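PDB 4ZXA: hydroquinone dioxygenase large subunit from Pseudomonas sp., which forms, with a small subunit, an iron(II)-dependent hydroquinone 1,2-dioxygenase that cleaves the aromatic ring of hydroquinone. Local coordinates for residues A63-F66 with L67-M70; V83-D86 with H87-T91; K173-P176 with G177-D180. One frame throughout, in Å; residues are numbered along the deposited sequence. Where two conformers were deposited one is given.

Contacts 1 and 2 are neighbours in sequence and in space. Helix 63-75 carries contact 1, and the strand that follows it opens the hairpin of contact 2. Their centres are 11 Å apart, and they touch where Phe-85 meets Phe-66, Ala-69 and Met-70; the CA of Met-70 is 3.7 Å from CZ of Phe-85. Contact 2 lies nearer the active site. The side chain of Val-83 is about 8 Å from both the bound 4-hydroxybenzonitrile and the cadmium ion, whereas that of Ala-69 is about 12 Å from the ligand. Contact 3 lies across the chain's centre from both, its nearest atoms about 23 Å away, at the interface with the small subunit.

Contact 1 (A63-F66 with L67-M70); sequences ADIF and LRAM
Leu-67 N gives a 2.9 Å hydrogen bond to Ala-63 O. It is the first of four successive i to i+4 bonds. Arg-68, Ala-69 and Met-70 follow, bonding through N to the O of Asp-64, Ile-65 and Phe-66 respectively. Together they build the start of helix 63-75.

Asp-64 and Arg-68 lie side by side and point the same way. Arg-68 NH2 forms a salt bridge with Asp-64 OD2 at 3.3 Å, but the hydrogen bond in it is weak (131° at the hydrogen). The guanidinium and carboxylate planes are 54° apart, and Asp-64 CB sits over one guanidinium face, toward the rim. Asp-64 CG stands between its backbone N and carbonyl carbon (chi1 57°), which lets OD1 accept from Ile-65 N at 2.7 Å. An alanine in place of Arg-68, lacking the flat group over Asp-64 CB, is likely to leave the Asp-64 carboxylate without this positive mate.

Met-70 runs alongside Phe-66 in a Met-aromatic contact, SD 5.3 Å from the ring centroid and oblique to it; CE comes closest, 3.6 Å from Phe-66 CZ. Leu-67 and Met-70, both buried, pack on helix 122-136. The long, bent bond suggests that Asp-64 and Arg-68 attract mainly by charge.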
loop_
_atom_site.group_PDB
_atom_site.type_symbol
_atom_site.label_atom_id
_atom_site.label_comp_id
_atom_site.label_asym_id
_atom_site.label_seq_id
_atom_site.Cartn_x
_atom_site.Cartn_y
_atom_site.Cartn_z
ATOM N N ALA E 63 -2.373 -7.972 5.134
ATOM C CA ALA E 63 -2.686 -8.209 6.539
ATOM C C ALA E 63 -2.056 -7.201 7.481
ATOM O O ALA E 63 -2.656 -6.841 8.499
ATOM C CB ALA E 63 -2.286 -9.631 6.941
ATOM N N ASP E 64 -0.841 -6.760 7.173
ATOM C CA ASP E 64 -0.227 -5.755 8.030
ATOM C C ASP E 64 -0.976 -4.421 7.933
ATOM O O ASP E 64 -1.307 -3.829 8.950
ATOM C CB ASP E 64 1.279 -5.597 7.783
ATOM C CG ASP E 64 1.614 -5.245 6.342
ATOM O OD1 ASP E 64 0.730 -5.365 5.463
ATOM O OD2 ASP E 64 2.786 -4.858 6.092
ATOM N N ILE E 65 -1.271 -3.971 6.717
ATOM C CA ILE E 65 -2.050 -2.749 6.520
ATOM C C ILE E 65 -3.386 -2.833 7.261
ATOM O O ILE E 65 -3.756 -1.910 8.009
ATOM C CB ILE E 65 -2.229 -2.437 5.011
ATOM C CG1 ILE E 65 -0.856 -2.145 4.393
ATOM C CG2 ILE E 65 -3.168 -1.280 4.782
ATOM C CD1 ILE E 65 -0.904 -1.834 2.925
ATOM N N PHE E 66 -4.075 -3.960 7.087
ATOM C CA PHE E 66 -5.362 -4.185 7.735
ATOM C C PHE E 66 -5.280 -4.112 9.248
ATOM O O PHE E 66 -6.094 -3.439 9.880
ATOM C CB PHE E 66 -5.951 -5.538 7.350
ATOM C CG PHE E 66 -7.348 -5.743 7.843
ATOM C CD1 PHE E 66 -7.587 -6.353 9.064
ATOM C CD2 PHE E 66 -8.429 -5.321 7.084
ATOM C CE1 PHE E 66 -8.892 -6.545 9.530
ATOM C CE2 PHE E 66 -9.744 -5.512 7.537
ATOM C CZ PHE E 66 -9.971 -6.127 8.756
ATOM N N LEU E 67 -4.314 -4.819 9.828
ATOM C CA LEU E 67 -4.169 -4.845 11.284
ATOM C C LEU E 67 -3.807 -3.487 11.879
ATOM O O LEU E 67 -4.365 -3.109 12.909
ATOM C CB LEU E 67 -3.161 -5.904 11.734
ATOM C CG LEU E 67 -3.656 -7.322 11.458
ATOM C CD1 LEU E 67 -2.512 -8.301 11.576
ATOM C CD2 LEU E 67 -4.813 -7.678 12.405
ATOM N N ARG E 68 -2.892 -2.751 11.253
ATOM C CA ARG E 68 -2.548 -1.431 11.777
ATOM C C ARG E 68 -3.800 -0.553 11.792
ATOM O O ARG E 68 -4.054 0.186 12.762
ATOM C CB ARG E 68 -1.450 -0.760 10.947
ATOM C CG ARG E 68 -0.142 -1.526 10.880
ATOM C CD ARG E 68 0.976 -0.673 10.278
ATOM N NE ARG E 68 2.116 -1.497 9.883
ATOM C CZ ARG E 68 2.379 -1.866 8.632
ATOM N NH1 ARG E 68 1.597 -1.468 7.630
ATOM N NH2 ARG E 68 3.435 -2.628 8.388
ATOM N N ALA E 69 -4.596 -0.653 10.730
ATOM C CA ALA E 69 -5.797 0.176 10.607
ATOM C C ALA E 69 -6.815 -0.162 11.676
ATOM O O ALA E 69 -7.329 0.727 12.341
ATOM C CB ALA E 69 -6.420 0.032 9.231
ATOM N N MET E 70 -7.095 -1.450 11.856
ATOM C CA MET E 70 -8.129 -1.872 12.799
ATOM C C MET E 70 -7.660 -1.592 14.204
ATOM O O MET E 70 -8.459 -1.252 15.087
ATOM C CB MET E 70 -8.475 -3.363 12.655
ATOM C CG MET E 70 -9.470 -3.847 13.713
ATOM S SD MET E 70 -10.196 -5.457 13.345
ATOM C CE MET E 70 -11.217 -5.017 11.921
#

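Contact 2 (V83-D86 with H87-T91); sequences VNFD and HVIGT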
loop_
_atom_site.group_PDB
_atom_site.type_symbol
_atom_site.label_atom_id
_atom_site.label_comp_id
_atom_site.label_asym_id
_atom_site.label_seq_id
_atom_site.Cartn_x
_atom_site.Cartn_y
_atom_site.Cartn_z
ATOM N N VAL E 83 -13.130 6.737 9.274
ATOM C CA VAL E 83 -11.831 6.100 9.376
ATOM C C VAL E 83 -11.705 5.061 8.247
ATOM O O VAL E 83 -12.369 4.024 8.262
ATOM C CB VAL E 83 -11.692 5.423 10.733
ATOM C CG1 VAL E 83 -10.351 4.715 10.844
ATOM C CG2 VAL E 83 -11.894 6.445 11.870
ATOM N N ASN E 84 -10.875 5.356 7.252
ATOM C CA ASN E 84 -10.769 4.491 6.094
ATOM C C ASN E 84 -9.540 3.602 6.157
ATOM O O ASN E 84 -8.408 4.095 6.317
ATOM C CB ASN E 84 -10.758 5.303 4.810
ATOM C CG ASN E 84 -12.026 6.109 4.623
ATOM O OD1 ASN E 84 -12.070 7.299 4.938
ATOM N ND2 ASN E 84 -13.056 5.473 4.097
ATOM N N PHE E 85 -9.782 2.290 6.057
ATOM C CA PHE E 85 -8.731 1.287 6.093
ATOM C C PHE E 85 -8.007 1.395 4.782
ATOM O O PHE E 85 -6.807 1.202 4.698
ATOM C CB PHE E 85 -9.336 -0.104 6.199
ATOM C CG PHE E 85 -9.759 -0.481 7.580
ATOM C CD1 PHE E 85 -10.326 0.452 8.428
ATOM C CD2 PHE E 85 -9.603 -1.788 8.025
ATOM C CE1 PHE E 85 -10.734 0.097 9.716
ATOM C CE2 PHE E 85 -9.993 -2.160 9.300
ATOM C CZ PHE E 85 -10.571 -1.211 10.156
ATOM N N ASP E 86 -8.781 1.681 3.747
ATOM C CA ASP E 86 -8.271 1.892 2.407
ATOM C C ASP E 86 -9.435 2.453 1.606
ATOM O O ASP E 86 -10.461 2.802 2.174
ATOM C CB ASP E 86 -7.669 0.611 1.794
ATOM C CG ASP E 86 -8.723 -0.418 1.369
ATOM O OD1 ASP E 86 -9.948 -0.144 1.448
ATOM O OD2 ASP E 86 -8.315 -1.514 0.926
ATOM N N HIS E 87 -9.292 2.555 0.292
ATOM C CA HIS E 87 -10.297 3.253 -0.501
ATOM C C HIS E 87 -11.605 2.479 -0.682
ATOM O O HIS E 87 -12.509 2.934 -1.384
ATOM C CB HIS E 87 -9.715 3.692 -1.846
ATOM C CG HIS E 87 -8.660 4.744 -1.719
ATOM N ND1 HIS E 87 -7.329 4.444 -1.533
ATOM C CD2 HIS E 87 -8.747 6.095 -1.729
ATOM C CE1 HIS E 87 -6.637 5.566 -1.442
ATOM N NE2 HIS E 87 -7.474 6.582 -1.561
ATOM N N VAL E 88 -11.705 1.318 -0.045
ATOM C CA VAL E 88 -12.941 0.550 -0.084
ATOM C C VAL E 88 -13.582 0.407 1.294
ATOM O O VAL E 88 -14.777 0.618 1.442
ATOM C CB VAL E 88 -12.702 -0.844 -0.696
ATOM C CG1 VAL E 88 -13.966 -1.670 -0.660
ATOM C CG2 VAL E 88 -12.200 -0.691 -2.118
ATOM N N ILE E 89 -12.779 0.070 2.300
ATOM C CA ILE E 89 -13.287 -0.328 3.606
ATOM C C ILE E 89 -13.106 0.732 4.683
ATOM O O ILE E 89 -12.039 1.315 4.814
ATOM C CB ILE E 89 -12.591 -1.618 4.088
ATOM C CG1 ILE E 89 -12.886 -2.772 3.127
ATOM C CG2 ILE E 89 -13.040 -1.961 5.484
ATOM C CD1 ILE E 89 -14.366 -3.155 3.058
ATOM N N GLY E 90 -14.146 0.964 5.475
ATOM C CA GLY E 90 -14.095 2.008 6.477
ATOM C C GLY E 90 -15.257 2.027 7.452
ATOM O O GLY E 90 -16.242 1.302 7.300
ATOM N N THR E 91 -15.130 2.861 8.479
ATOM C CA THR E 91 -16.184 3.037 9.457
ATOM C C THR E 91 -16.492 4.509 9.648
ATOM O O THR E 91 -15.649 5.374 9.413
ATOM C CB THR E 91 -15.818 2.405 10.799
ATOM O OG1 THR E 91 -14.521 2.835 11.191
ATOM C CG2 THR E 91 -15.796 0.903 10.678
#
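Backbone hydrogen bonds join Val-83 and Thr-91 in both directions. Val-83 N reaches Thr-91 O at 2.9 Å, and Thr-91 N returns to Val-83 O at 3.0 Å. This is an antiparallel hydrogen-bonded pair. Asn-84 and Gly-90 form the next, non-hydrogen-bonded pair, with CA atoms only 4.2 Å apart. Closer to the turn, Ile-89 O takes Phe-85 N at 2.8 Å and, more weakly, Asp-86 N.

The polar side-chain bonds centre on Asp-86. Its OD1 accepts from Val-88 N at 2.7 Å and from Ile-89 N at 3.0 Å. The first donor comes from above the carboxylate plane, the second nearly in line with the C-O bond. With chi1 at 74°, CG is set between the backbone N and the carbonyl carbon, and OD1 faces these two amides. The other oxygen, OD2, is hydrogen-bonded to His-59. Thr-91 OG1 bonds to Asp-73 of helix 63-75.

Apolar contact is lighter. Phe-85 and Ile-89 cross at a slant, with their CB atoms 4.2 Å apart. The Phe-85 ring makes an edge-to-face stack with Phe-66.

The whole is a beta hairpin whose connection is held by an Asx turn. Strand 82-84 pairs with strand 251-257. The hairpin thus continues the antiparallel sheet whose strands 251-257 and 301-307 carry the metal ligands His-256 and His-303, in a protein classed as a cupin.

Contact 3 (K173-P176 with G177-D180); sequences KRMP and GLQD
Lys-173 leaves the backbone with CG anti to N (chi1 173°), then bends at chi3 (63°), which turns NZ onto the carboxylate of Asp-180. Asp-180 places its CG between N and the carbonyl carbon, which lets its carboxylate come near the lysine. The two side chains cross at about a right angle. Lys-173 NZ forms a salt bridge with Asp-180 OD2 at 2.8 Å, meeting that oxygen from well above the carboxylate plane. Both residues are exposed and touch a crystal neighbour.

Between these ends the chain reverses through a type II beta turn from Met-175 to Leu-178. Gly-177 takes its third position with positive phi (92°), where a CB would be jammed against Pro-176 O. Leu-178 turns back over the bend. Its CD2 rests 3.9 Å from Arg-174 CD, its CD1 lies 4.2 Å from Met-175 CB, and it packs on Leu-131 of the small subunit. Arg-174 NE forms a salt bridge with Asp-80 of the small subunit.

Asp-181 accepts from the backbone N atoms of Lys-173, Arg-174 and Met-175. Along the chain the loop follows helix 162-165 and precedes strand 203-206. Met-175 and Pro-176 pack on Phe-217 of strand 216-218, while Arg-174 bonds through its backbone to Val-237 of strand 236-238.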
loop_
_atom_site.group_PDB
_atom_site.type_symbol
_atom_site.label_atom_id
_atom_site.label_comp_id
_atom_site.label_asym_id
_atom_site.label_seq_id
_atom_site.Cartn_x
_atom_site.Cartn_y
_atom_site.Cartn_z
ATOM N N LYS E 173 -6.743 12.575 33.917
ATOM C CA LYS E 173 -7.738 13.498 34.469
ATOM C C LYS E 173 -7.348 14.976 34.333
ATOM O O LYS E 173 -8.178 15.823 33.992
ATOM C CB LYS E 173 -8.036 13.196 35.938
ATOM C CG LYS E 173 -8.948 14.266 36.548
ATOM C CD LYS E 173 -9.352 13.967 37.974
ATOM C CE LYS E 173 -8.161 13.948 38.898
ATOM N NZ LYS E 173 -8.573 13.541 40.275
ATOM N N ARG E 174 -6.088 15.287 34.612
ATOM C CA ARG E 174 -5.629 16.674 34.592
ATOM C C ARG E 174 -4.324 16.805 33.805
ATOM O O ARG E 174 -4.231 17.522 32.799
ATOM C CB ARG E 174 -5.420 17.141 36.036
ATOM C CG ARG E 174 -5.605 18.628 36.273
ATOM C CD ARG E 174 -5.651 18.945 37.777
ATOM N NE ARG E 174 -5.684 20.385 38.020
ATOM C CZ ARG E 174 -5.350 20.973 39.171
ATOM N NH1 ARG E 174 -4.955 20.248 40.216
ATOM N NH2 ARG E 174 -5.414 22.300 39.276
ATOM N N MET E 175 -3.313 16.101 34.286
ATOM C CA MET E 175 -2.002 16.127 33.684
ATOM C C MET E 175 -1.295 14.862 34.147
ATOM O O MET E 175 -1.547 14.381 35.242
ATOM C CB MET E 175 -1.249 17.387 34.132
ATOM C CG MET E 175 0.220 17.425 33.745
ATOM S SD MET E 175 1.053 18.924 34.344
ATOM C CE MET E 175 0.422 20.088 33.155
ATOM N N PRO E 176 -0.433 14.289 33.305
ATOM C CA PRO E 176 0.362 13.153 33.793
ATOM C C PRO E 176 1.264 13.565 34.960
ATOM O O PRO E 176 1.631 14.744 35.072
ATOM C CB PRO E 176 1.223 12.780 32.584
ATOM C CG PRO E 176 0.497 13.343 31.405
ATOM C CD PRO E 176 -0.204 14.575 31.881
ATOM N N GLY E 177 1.621 12.615 35.819
ATOM C CA GLY E 177 2.571 12.882 36.885
ATOM C C GLY E 177 1.946 13.319 38.193
ATOM O O GLY E 177 2.559 13.196 39.254
ATOM N N LEU E 178 0.729 13.843 38.131
ATOM C CA LEU E 178 -0.001 14.128 39.357
ATOM C C LEU E 178 -0.301 12.819 40.080
ATOM O O LEU E 178 -0.397 11.754 39.461
ATOM C CB LEU E 178 -1.278 14.923 39.082
ATOM C CG LEU E 178 -0.988 16.426 39.040
ATOM C CD1 LEU E 178 0.176 16.758 38.082
ATOM C CD2 LEU E 178 -2.244 17.221 38.701
ATOM N N GLN E 179 -0.425 12.905 41.397
ATOM C CA GLN E 179 -0.617 11.727 42.232
ATOM C C GLN E 179 -1.805 10.828 41.820
ATOM O O GLN E 179 -1.662 9.615 41.710
ATOM C CB GLN E 179 -0.754 12.154 43.695
ATOM C CG GLN E 179 0.246 11.496 44.625
ATOM C CD GLN E 179 -0.215 11.543 46.070
ATOM O OE1 GLN E 179 -1.421 11.612 46.351
ATOM N NE2 GLN E 179 0.739 11.516 46.998
ATOM N N ASP E 180 -2.978 11.410 41.607
ATOM C CA ASP E 180 -4.143 10.581 41.329
ATOM C C ASP E 180 -4.388 10.414 39.830
ATOM O O ASP E 180 -5.499 10.065 39.405
ATOM C CB ASP E 180 -5.391 11.157 42.008
ATOM C CG ASP E 180 -5.732 12.558 41.520
ATOM O OD1 ASP E 180 -5.182 12.977 40.469
ATOM O OD2 ASP E 180 -6.561 13.235 42.188
#